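PDB 7CTP: protein Niban 2 from Homo sapiens, which may help suppress apoptosis and promote melanoma cell invasion, has transcription coactivator activity, and carries a PH domain beside a larger helical part. Local coordinates for residues 74-79 against 167-173; 86-90 against 100-106; 213-217 against 533-537. One frame throughout, in Å; residues are numbered along the deposited sequence.

Interaction 1. Residues 74-79 against 167-173; sequences LFQHQE and RHYYFCM
Q76 turns CG opposite its backbone N (chi1 -172°), while F171 keeps its ring beside its own N on the same face of the sheet. The two side chains therefore run alongside each other, with Q76 CG 3.6 Å from F171 CE1. The amide lies 27° from the ring plane. Further out, Q76 NE2 nears the edge of the Y169 ring and donates to a water. That water also donates to H77 O and accepts from Y170 N, so it links the backbones next to the direct bond from H77 N to Y170 O (2.9 Å). F75 and C172 form an antiparallel hydrogen-bonded pair. This joins the first and last strands of the PH domain, 70-77 and 169-173. On the face opposite Q76, C172 SG packs on F75 CB at 3.8 Å. L74 CD2 presses tightly on M173 CE at 3.5 Å, and W182 of helix 176-194 touches both residues. The Y170 ring turns its edge to the face of H77, offset, with planes at 80°. R167 holds H168 O side-on through NE and NH1. Over one face of its guanidinium sits E79 OE1, 4.1 Å from NH2, near enough for attraction but with no N-H aimed at it. An alanine at R167 removes both donors and the positive charge, which would probably leave H168 O short of partners and E79 without its nearby opposite charge.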
loop_
_atom_site.group_PDB
_atom_site.type_symbol
_atom_site.label_atom_id
_atom_site.label_comp_id
_atom_site.label_asym_id
_atom_site.label_seq_id
_atom_site.Cartn_x
_atom_site.Cartn_y
_atom_site.Cartn_z
ATOM N N LEU A 74 -8.921 15.207 22.042
ATOM C CA LEU A 74 -8.822 13.809 22.435
ATOM C C LEU A 74 -8.119 13.732 23.776
ATOM O O LEU A 74 -7.389 14.648 24.166
ATOM C CB LEU A 74 -8.010 12.979 21.429
ATOM C CG LEU A 74 -8.504 12.865 19.998
ATOM C CD1 LEU A 74 -7.667 11.884 19.199
ATOM C CD2 LEU A 74 -9.941 12.435 20.046
ATOM N N PHE A 75 -8.312 12.617 24.470
ATOM C CA PHE A 75 -7.420 12.262 25.557
ATOM C C PHE A 75 -6.357 11.311 25.023
ATOM O O PHE A 75 -6.656 10.432 24.212
ATOM C CB PHE A 75 -8.188 11.620 26.705
ATOM C CG PHE A 75 -9.243 12.507 27.283
ATOM C CD1 PHE A 75 -8.902 13.717 27.865
ATOM C CD2 PHE A 75 -10.573 12.137 27.240
ATOM C CE1 PHE A 75 -9.874 14.542 28.408
ATOM C CE2 PHE A 75 -11.555 12.960 27.776
ATOM C CZ PHE A 75 -11.201 14.164 28.358
ATOM N N GLN A 76 -5.111 11.515 25.444
ATOM C CA GLN A 76 -4.003 10.640 25.068
ATOM C C GLN A 76 -3.235 10.200 26.304
ATOM O O GLN A 76 -2.888 11.024 27.156
ATOM C CB GLN A 76 -3.043 11.323 24.091
ATOM C CG GLN A 76 -2.000 10.351 23.544
ATOM C CD GLN A 76 -0.770 11.036 22.979
ATOM O OE1 GLN A 76 -0.589 12.246 23.125
ATOM N NE2 GLN A 76 0.096 10.253 22.337
ATOM N N HIS A 77 -2.964 8.905 26.394
ATOM C CA HIS A 77 -2.113 8.396 27.459
ATOM C C HIS A 77 -0.670 8.805 27.198
ATOM O O HIS A 77 -0.161 8.625 26.088
ATOM C CB HIS A 77 -2.230 6.880 27.538
ATOM C CG HIS A 77 -1.438 6.266 28.647
ATOM N ND1 HIS A 77 -0.135 5.840 28.487
ATOM C CD2 HIS A 77 -1.769 5.999 29.932
ATOM C CE1 HIS A 77 0.302 5.337 29.629
ATOM N NE2 HIS A 77 -0.670 5.421 30.521
ATOM N N GLN A 78 -0.009 9.355 28.220
ATOM C CA GLN A 78 1.366 9.835 28.103
ATOM C C GLN A 78 2.324 8.768 28.620
ATOM O O GLN A 78 2.192 8.306 29.759
ATOM C CB GLN A 78 1.552 11.149 28.865
ATOM C CG GLN A 78 0.603 12.241 28.418
ATOM C CD GLN A 78 0.710 12.539 26.934
ATOM O OE1 GLN A 78 1.800 12.768 26.412
ATOM N NE2 GLN A 78 -0.427 12.534 26.241
ATOM N N GLU A 79 3.287 8.383 27.777
ATOM C CA GLU A 79 4.187 7.284 28.117
ATOM C C GLU A 79 5.062 7.626 29.318
ATOM O O GLU A 79 5.325 6.764 30.165
ATOM C CB GLU A 79 5.045 6.925 26.905
ATOM C CG GLU A 79 5.964 5.730 27.100
ATOM C CD GLU A 79 7.176 5.785 26.190
ATOM O OE1 GLU A 79 7.074 5.329 25.030
ATOM O OE2 GLU A 79 8.228 6.295 26.636
ATOM N N ARG A 167 6.140 2.512 18.083
ATOM C CA ARG A 167 5.463 2.657 19.364
ATOM C C ARG A 167 3.950 2.658 19.169
ATOM O O ARG A 167 3.428 2.873 18.073
ATOM C CB ARG A 167 5.914 3.923 20.101
ATOM C CG ARG A 167 5.369 5.229 19.573
ATOM C CD ARG A 167 5.228 6.264 20.710
ATOM N NE ARG A 167 3.991 6.072 21.476
ATOM C CZ ARG A 167 3.633 6.775 22.555
ATOM N NH1 ARG A 167 2.478 6.514 23.174
ATOM N NH2 ARG A 167 4.423 7.735 23.018
ATOM N N HIS A 168 3.244 2.369 20.250
ATOM C CA HIS A 168 1.794 2.312 20.224
ATOM C C HIS A 168 1.251 3.572 20.867
ATOM O O HIS A 168 1.882 4.148 21.755
ATOM C CB HIS A 168 1.273 1.078 20.958
ATOM C CG HIS A 168 1.876 -0.204 20.471
ATOM N ND1 HIS A 168 1.780 -1.388 21.169
ATOM C CD2 HIS A 168 2.581 -0.484 19.347
ATOM C CE1 HIS A 168 2.400 -2.344 20.497
ATOM N NE2 HIS A 168 2.901 -1.820 19.390
ATOM N N TYR A 169 0.086 4.002 20.397
ATOM C CA TYR A 169 -0.567 5.210 20.886
ATOM C C TYR A 169 -1.924 4.852 21.463
ATOM O O TYR A 169 -2.636 4.007 20.914
ATOM C CB TYR A 169 -0.738 6.230 19.768
ATOM C CG TYR A 169 0.563 6.686 19.171
ATOM C CD1 TYR A 169 1.291 7.709 19.758
ATOM C CD2 TYR A 169 1.072 6.089 18.027
ATOM C CE1 TYR A 169 2.493 8.135 19.215
ATOM C CE2 TYR A 169 2.267 6.509 17.475
ATOM C CZ TYR A 169 2.969 7.534 18.073
ATOM O OH TYR A 169 4.163 7.956 17.534
ATOM N N TYR A 170 -2.281 5.498 22.573
ATOM C CA TYR A 170 -3.515 5.198 23.285
ATOM C C TYR A 170 -4.324 6.477 23.427
ATOM O O TYR A 170 -3.864 7.439 24.054
ATOM C CB TYR A 170 -3.215 4.597 24.657
ATOM C CG TYR A 170 -2.119 3.557 24.623
ATOM C CD1 TYR A 170 -2.338 2.311 24.050
ATOM C CD2 TYR A 170 -0.861 3.826 25.146
ATOM C CE1 TYR A 170 -1.335 1.351 24.016
ATOM C CE2 TYR A 170 0.147 2.872 25.114
ATOM C CZ TYR A 170 -0.099 1.639 24.547
ATOM O OH TYR A 170 0.903 0.686 24.514
ATOM N N PHE A 171 -5.507 6.490 22.826
ATOM C CA PHE A 171 -6.431 7.613 22.872
ATOM C C PHE A 171 -7.753 7.156 23.471
ATOM O O PHE A 171 -8.080 5.969 23.464
ATOM C CB PHE A 171 -6.705 8.180 21.474
ATOM C CG PHE A 171 -5.469 8.568 20.711
ATOM C CD1 PHE A 171 -4.749 9.693 21.065
ATOM C CD2 PHE A 171 -5.048 7.819 19.624
ATOM C CE1 PHE A 171 -3.613 10.061 20.346
ATOM C CE2 PHE A 171 -3.922 8.174 18.911
ATOM C CZ PHE A 171 -3.202 9.297 19.271
ATOM N N CYS A 172 -8.536 8.104 23.980
ATOM C CA CYS A 172 -9.945 7.800 24.196
ATOM C C CYS A 172 -10.764 9.060 23.940
ATOM O O CYS A 172 -10.247 10.184 23.924
ATOM C CB CYS A 172 -10.212 7.183 25.590
ATOM S SG CYS A 172 -9.963 8.228 26.986
ATOM N N MET A 173 -12.042 8.836 23.665
ATOM C CA MET A 173 -12.990 9.884 23.332
ATOM C C MET A 173 -14.150 9.843 24.316
ATOM O O MET A 173 -14.381 8.848 25.009
ATOM C CB MET A 173 -13.522 9.731 21.902
ATOM C CG MET A 173 -12.473 9.921 20.820
ATOM S SD MET A 173 -11.522 8.403 20.576
ATOM C CE MET A 173 -10.170 8.996 19.575
HETATM O O HOH W 1 -0.350 7.462 23.604
#

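Interaction 2. Residues 86-90 against 100-106; sequences NRFSL and YENKAAY
F88 and Y100 face each other as an antiparallel hydrogen-bonded pair, their CA atoms 5.0 Å apart. Y100 N gives an almost straight bond to F88 O (2.8 Å, 178°). The return bond, F88 N to Y100 O, is bent and weak. After Y100 the chain leaves the pairing through E101 and N102 and enters a short helix. N102 is the N-cap, and its OD1 accepts from A105 N at 2.8 Å. This caps the first turn of the helix. The side chain of F88 fills the angle between strand and helix. Its CG lies anti to the backbone N (chi1 -180°), which lays the ring against the start of the helix, where K103 and Y106 meet it from the same side. K103 CB stands over one face of the ring, 4.0 Å from its centroid, a CH-pi contact. Past it, the lysine chain follows the ring, with CE close to F88 CE1. F88 CE2 lies over a face of Y106, 3.5 Å from its CD2, but the two ring planes are oblique, at 39°. L90 CD1 meets the far end of the same tyrosine, 3.4 Å from Y106 CZ. On the other face of the strand, R87 lays CD 3.0 Å from Y100 O. Within the PH domain, strand 84-91 lies between strands 70-77 and 97-100. F88 also touches S71 and N73 of strand 70-77, I68 touches both L90 and Y106, and helix 103-107 follows strand 97-100 after the two residues E101 and N102.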
loop_
_atom_site.group_PDB
_atom_site.type_symbol
_atom_site.label_atom_id
_atom_site.label_comp_id
_atom_site.label_asym_id
_atom_site.label_seq_id
_atom_site.Cartn_x
_atom_site.Cartn_y
_atom_site.Cartn_z
ATOM N N ASN A 86 -5.520 15.834 27.892
ATOM C CA ASN A 86 -6.176 16.328 26.692
ATOM C C ASN A 86 -5.121 16.693 25.662
ATOM O O ASN A 86 -4.026 17.150 26.007
ATOM C CB ASN A 86 -7.048 17.549 26.993
ATOM C CG ASN A 86 -7.570 18.218 25.724
ATOM O OD1 ASN A 86 -8.592 17.815 25.170
ATOM N ND2 ASN A 86 -6.852 19.233 25.246
ATOM N N ARG A 87 -5.444 16.463 24.392
ATOM C CA ARG A 87 -4.603 16.911 23.297
ATOM C C ARG A 87 -5.497 17.406 22.177
ATOM O O ARG A 87 -6.499 16.764 21.848
ATOM C CB ARG A 87 -3.687 15.788 22.777
ATOM C CG ARG A 87 -2.542 15.429 23.703
ATOM C CD ARG A 87 -1.376 16.393 23.557
ATOM N NE ARG A 87 -0.289 16.079 24.478
ATOM C CZ ARG A 87 -0.236 16.488 25.741
ATOM N NH1 ARG A 87 -1.210 17.238 26.240
ATOM N NH2 ARG A 87 0.793 16.150 26.503
ATOM N N PHE A 88 -5.154 18.559 21.615
ATOM C CA PHE A 88 -5.783 18.988 20.375
ATOM C C PHE A 88 -5.131 18.217 19.241
ATOM O O PHE A 88 -3.915 18.313 19.039
ATOM C CB PHE A 88 -5.639 20.490 20.157
ATOM C CG PHE A 88 -6.277 20.973 18.888
ATOM C CD1 PHE A 88 -7.646 20.874 18.701
ATOM C CD2 PHE A 88 -5.503 21.507 17.868
ATOM C CE1 PHE A 88 -8.234 21.313 17.516
ATOM C CE2 PHE A 88 -6.085 21.947 16.683
ATOM C CZ PHE A 88 -7.445 21.851 16.508
ATOM N N SER A 89 -5.929 17.432 18.528
ATOM C CA SER A 89 -5.425 16.500 17.531
ATOM C C SER A 89 -5.888 16.963 16.158
ATOM O O SER A 89 -7.077 17.229 15.959
ATOM C CB SER A 89 -5.912 15.082 17.829
ATOM O OG SER A 89 -5.839 14.266 16.677
ATOM N N LEU A 90 -4.951 17.067 15.219
ATOM C CA LEU A 90 -5.213 17.658 13.916
ATOM C C LEU A 90 -4.677 16.743 12.828
ATOM O O LEU A 90 -3.566 16.217 12.949
ATOM C CB LEU A 90 -4.566 19.048 13.810
ATOM C CG LEU A 90 -4.902 19.980 12.640
ATOM C CD1 LEU A 90 -4.647 21.409 13.056
ATOM C CD2 LEU A 90 -4.090 19.656 11.396
ATOM N N TYR A 100 -1.220 18.575 19.598
ATOM C CA TYR A 100 -0.817 19.756 20.351
ATOM C C TYR A 100 -1.313 19.640 21.786
ATOM O O TYR A 100 -2.245 18.889 22.073
ATOM C CB TYR A 100 -1.379 21.034 19.724
ATOM C CG TYR A 100 -0.898 21.310 18.321
ATOM C CD1 TYR A 100 -1.528 20.736 17.226
ATOM C CD2 TYR A 100 0.182 22.154 18.092
ATOM C CE1 TYR A 100 -1.096 20.990 15.938
ATOM C CE2 TYR A 100 0.624 22.416 16.807
ATOM C CZ TYR A 100 -0.022 21.830 15.735
ATOM O OH TYR A 100 0.407 22.076 14.450
ATOM N N GLU A 101 -0.692 20.412 22.687
ATOM C CA GLU A 101 -1.097 20.379 24.093
ATOM C C GLU A 101 -2.575 20.725 24.240
ATOM O O GLU A 101 -3.330 20.022 24.923
ATOM C CB GLU A 101 -0.225 21.331 24.917
ATOM C CG GLU A 101 -0.518 21.300 26.419
ATOM C CD GLU A 101 0.629 21.842 27.256
ATOM O OE1 GLU A 101 0.784 21.407 28.418
ATOM O OE2 GLU A 101 1.375 22.708 26.754
ATOM N N ASN A 102 -3.007 21.801 23.592
ATOM C CA ASN A 102 -4.416 22.154 23.503
ATOM C C ASN A 102 -4.576 23.042 22.280
ATOM O O ASN A 102 -3.598 23.383 21.610
ATOM C CB ASN A 102 -4.918 22.835 24.785
ATOM C CG ASN A 102 -3.949 23.872 25.322
ATOM O OD1 ASN A 102 -3.447 24.719 24.584
ATOM N ND2 ASN A 102 -3.679 23.806 26.621
ATOM N N LYS A 103 -5.825 23.401 21.984
ATOM C CA LYS A 103 -6.085 24.220 20.804
ATOM C C LYS A 103 -5.568 25.642 20.986
ATOM O O LYS A 103 -5.124 26.263 20.017
ATOM C CB LYS A 103 -7.578 24.220 20.483
ATOM C CG LYS A 103 -7.949 25.009 19.236
ATOM C CD LYS A 103 -9.447 24.909 18.959
ATOM C CE LYS A 103 -9.740 24.823 17.464
ATOM N NZ LYS A 103 -11.106 25.328 17.109
ATOM N N ALA A 104 -5.602 26.162 22.217
ATOM C CA ALA A 104 -5.046 27.487 22.472
ATOM C C ALA A 104 -3.555 27.520 22.164
ATOM O O ALA A 104 -3.056 28.495 21.594
ATOM C CB ALA A 104 -5.310 27.911 23.915
ATOM N N ALA A 105 -2.827 26.459 22.525
ATOM C CA ALA A 105 -1.416 26.380 22.159
ATOM C C ALA A 105 -1.252 26.324 20.647
ATOM O O ALA A 105 -0.307 26.893 20.089
ATOM C CB ALA A 105 -0.756 25.171 22.822
ATOM N N TYR A 106 -2.180 25.660 19.962
ATOM C CA TYR A 106 -2.117 25.606 18.507
ATOM C C TYR A 106 -2.308 26.988 17.895
ATOM O O TYR A 106 -1.650 27.333 16.908
ATOM C CB TYR A 106 -3.167 24.624 17.995
ATOM C CG TYR A 106 -3.470 24.676 16.512
ATOM C CD1 TYR A 106 -2.552 24.234 15.570
ATOM C CD2 TYR A 106 -4.701 25.122 16.064
ATOM C CE1 TYR A 106 -2.851 24.257 14.224
ATOM C CE2 TYR A 106 -5.007 25.151 14.730
ATOM C CZ TYR A 106 -4.081 24.720 13.810
ATOM O OH TYR A 106 -4.393 24.746 12.467
#

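Interaction 3. Residues 213-217 against 533-537; sequences RMYRQ and ENTYE
M214 lays its methyl CE against CG of E533, 3.3 Å away, the two chains sliding past each other in opposite directions. Its last torsion is close to eclipsed (chi3 -22°), and the contact is tight. The sulfur of M214 comes 3.3 Å from OE2 of E537. This carboxylate is the polar centre of the contact. R213 NH1 forms a salt bridge to E537 OE1 at 2.7 Å, reaching that oxygen on its syn side. NH1 also makes a weak bond to OE2, and NH2 a weak one to OE1. The guanidinium and carboxylate planes are 54° apart, so the two groups do not pair flat. Q217 adds a straighter bond, from NE2 to E537 OE2 at 3.1 Å, nearly along the C-O axis. Its other amide atom, OE1, accepts from R213 NH1 at 2.9 Å. The amide thus ties the arginine to the acid, and its rotation is set by a partner at each end. E537 is buried, and the arginine beside it probably helps to keep it ionised. R213 has a second acid partner, D210, which takes a salt bridge from NH2. The axes of the two helical segments run at 92° and come no closer than 13.1 Å. Long side chains span that distance. The contact joins helix 204-218 to helix 532-555 in the helical part of the protein. M214 also touches F30 of helix 10-48, and E537 packs on L504 of helix 464-511. Behind, T535 faces helix 260-337.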
loop_
_atom_site.group_PDB
_atom_site.type_symbol
_atom_site.label_atom_id
_atom_site.label_comp_id
_atom_site.label_asym_id
_atom_site.label_seq_id
_atom_site.Cartn_x
_atom_site.Cartn_y
_atom_site.Cartn_z
ATOM N N ARG A 213 10.846 -8.254 -2.827
ATOM C CA ARG A 213 10.338 -9.612 -2.977
ATOM C C ARG A 213 11.476 -10.598 -3.206
ATOM O O ARG A 213 11.489 -11.686 -2.615
ATOM C CB ARG A 213 9.329 -9.676 -4.123
ATOM C CG ARG A 213 8.744 -11.076 -4.334
ATOM C CD ARG A 213 7.711 -11.099 -5.455
ATOM N NE ARG A 213 8.187 -10.422 -6.662
ATOM C CZ ARG A 213 9.050 -10.936 -7.534
ATOM N NH1 ARG A 213 9.551 -12.148 -7.348
ATOM N NH2 ARG A 213 9.406 -10.230 -8.601
ATOM N N MET A 214 12.459 -10.225 -4.041
ATOM C CA MET A 214 13.571 -11.134 -4.319
ATOM C C MET A 214 14.441 -11.356 -3.097
ATOM O O MET A 214 14.944 -12.467 -2.886
ATOM C CB MET A 214 14.442 -10.625 -5.474
ATOM C CG MET A 214 13.729 -10.261 -6.752
ATOM S SD MET A 214 13.055 -11.677 -7.627
ATOM C CE MET A 214 14.026 -13.029 -6.990
ATOM N N TYR A 215 14.669 -10.305 -2.307
ATOM C CA TYR A 215 15.390 -10.478 -1.053
ATOM C C TYR A 215 14.650 -11.439 -0.129
ATOM O O TYR A 215 15.248 -12.370 0.426
ATOM C CB TYR A 215 15.614 -9.130 -0.359
ATOM C CG TYR A 215 16.304 -9.280 0.989
ATOM C CD1 TYR A 215 15.576 -9.558 2.142
ATOM C CD2 TYR A 215 17.684 -9.190 1.097
ATOM C CE1 TYR A 215 16.193 -9.728 3.358
ATOM C CE2 TYR A 215 18.313 -9.353 2.331
ATOM C CZ TYR A 215 17.561 -9.631 3.448
ATOM O OH TYR A 215 18.179 -9.799 4.677
ATOM N N ARG A 216 13.343 -11.227 0.049
ATOM C CA ARG A 216 12.569 -12.101 0.924
ATOM C C ARG A 216 12.569 -13.538 0.406
ATOM O O ARG A 216 12.708 -14.483 1.191
ATOM C CB ARG A 216 11.151 -11.546 1.094
ATOM C CG ARG A 216 11.135 -10.289 1.986
ATOM C CD ARG A 216 9.749 -9.789 2.388
ATOM N NE ARG A 216 9.211 -10.453 3.583
ATOM C CZ ARG A 216 8.199 -11.311 3.533
ATOM N NH1 ARG A 216 7.739 -11.882 4.636
ATOM N NH2 ARG A 216 7.637 -11.583 2.363
ATOM N N GLN A 217 12.468 -13.718 -0.915
ATOM C CA GLN A 217 12.546 -15.059 -1.493
ATOM C C GLN A 217 13.884 -15.722 -1.186
ATOM O O GLN A 217 13.949 -16.938 -0.995
ATOM C CB GLN A 217 12.316 -14.990 -3.004
ATOM C CG GLN A 217 10.858 -14.897 -3.393
ATOM C CD GLN A 217 10.646 -14.724 -4.882
ATOM O OE1 GLN A 217 9.599 -14.244 -5.307
ATOM N NE2 GLN A 217 11.644 -15.093 -5.683
ATOM N N GLU A 533 17.001 -14.714 -12.877
ATOM C CA GLU A 533 15.861 -14.895 -11.988
ATOM C C GLU A 533 14.598 -14.250 -12.549
ATOM O O GLU A 533 13.524 -14.861 -12.535
ATOM C CB GLU A 533 16.183 -14.331 -10.615
ATOM C CG GLU A 533 15.129 -14.661 -9.599
ATOM C CD GLU A 533 15.197 -16.085 -9.082
ATOM O OE1 GLU A 533 16.301 -16.671 -9.083
ATOM O OE2 GLU A 533 14.138 -16.604 -8.655
ATOM N N ASN A 534 14.701 -13.006 -13.035
ATOM C CA ASN A 534 13.532 -12.313 -13.569
ATOM C C ASN A 534 12.998 -12.999 -14.821
ATOM O O ASN A 534 11.781 -13.066 -15.032
ATOM C CB ASN A 534 13.873 -10.861 -13.900
ATOM C CG ASN A 534 14.051 -10.011 -12.670
ATOM O OD1 ASN A 534 14.840 -10.341 -11.786
ATOM N ND2 ASN A 534 13.307 -8.907 -12.598
ATOM N N THR A 535 13.898 -13.467 -15.680
ATOM C CA THR A 535 13.477 -14.175 -16.883
ATOM C C THR A 535 12.771 -15.475 -16.517
ATOM O O THR A 535 11.700 -15.795 -17.054
ATOM C CB THR A 535 14.686 -14.437 -17.774
ATOM O OG1 THR A 535 15.320 -13.184 -18.092
ATOM C CG2 THR A 535 14.256 -15.122 -19.069
ATOM N N TYR A 536 13.346 -16.219 -15.572
ATOM C CA TYR A 536 12.705 -17.424 -15.053
ATOM C C TYR A 536 11.319 -17.121 -14.491
ATOM O O TYR A 536 10.348 -17.833 -14.777
ATOM C CB TYR A 536 13.607 -18.050 -13.991
ATOM C CG TYR A 536 12.917 -19.037 -13.063
ATOM C CD1 TYR A 536 12.457 -20.260 -13.537
ATOM C CD2 TYR A 536 12.763 -18.756 -11.711
ATOM C CE1 TYR A 536 11.845 -21.173 -12.689
ATOM C CE2 TYR A 536 12.154 -19.662 -10.853
ATOM C CZ TYR A 536 11.697 -20.868 -11.349
ATOM O OH TYR A 536 11.093 -21.768 -10.494
ATOM N N GLU A 537 11.200 -16.055 -13.696
ATOM C CA GLU A 537 9.898 -15.723 -13.126
ATOM C C GLU A 537 8.897 -15.333 -14.208
ATOM O O GLU A 537 7.699 -15.610 -14.077
ATOM C CB GLU A 537 10.041 -14.616 -12.081
ATOM C CG GLU A 537 10.822 -15.067 -10.856
ATOM C CD GLU A 537 10.777 -14.074 -9.715
ATOM O OE1 GLU A 537 10.065 -13.049 -9.829
ATOM O OE2 GLU A 537 11.451 -14.338 -8.692
#

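Interactions 1 and 2 belong to one sheet of the PH domain, with centres about 13 Å apart. Their strands 70-77 and 84-91 are neighbours, and L74 O lies 2.7 Å from R87 N, probably a hydrogen bond. Along the chain, interaction 2 is nested inside the loop closed by interaction 1. Interaction 3 follows later in sequence and lies across the centre of the chain from both, in the helical part. Its centre is about 42 Å from that of interaction 1 and about 48 Å from that of interaction 2. Even the nearest atoms are about 19 Å and 31 Å away, so interaction 3 touches neither.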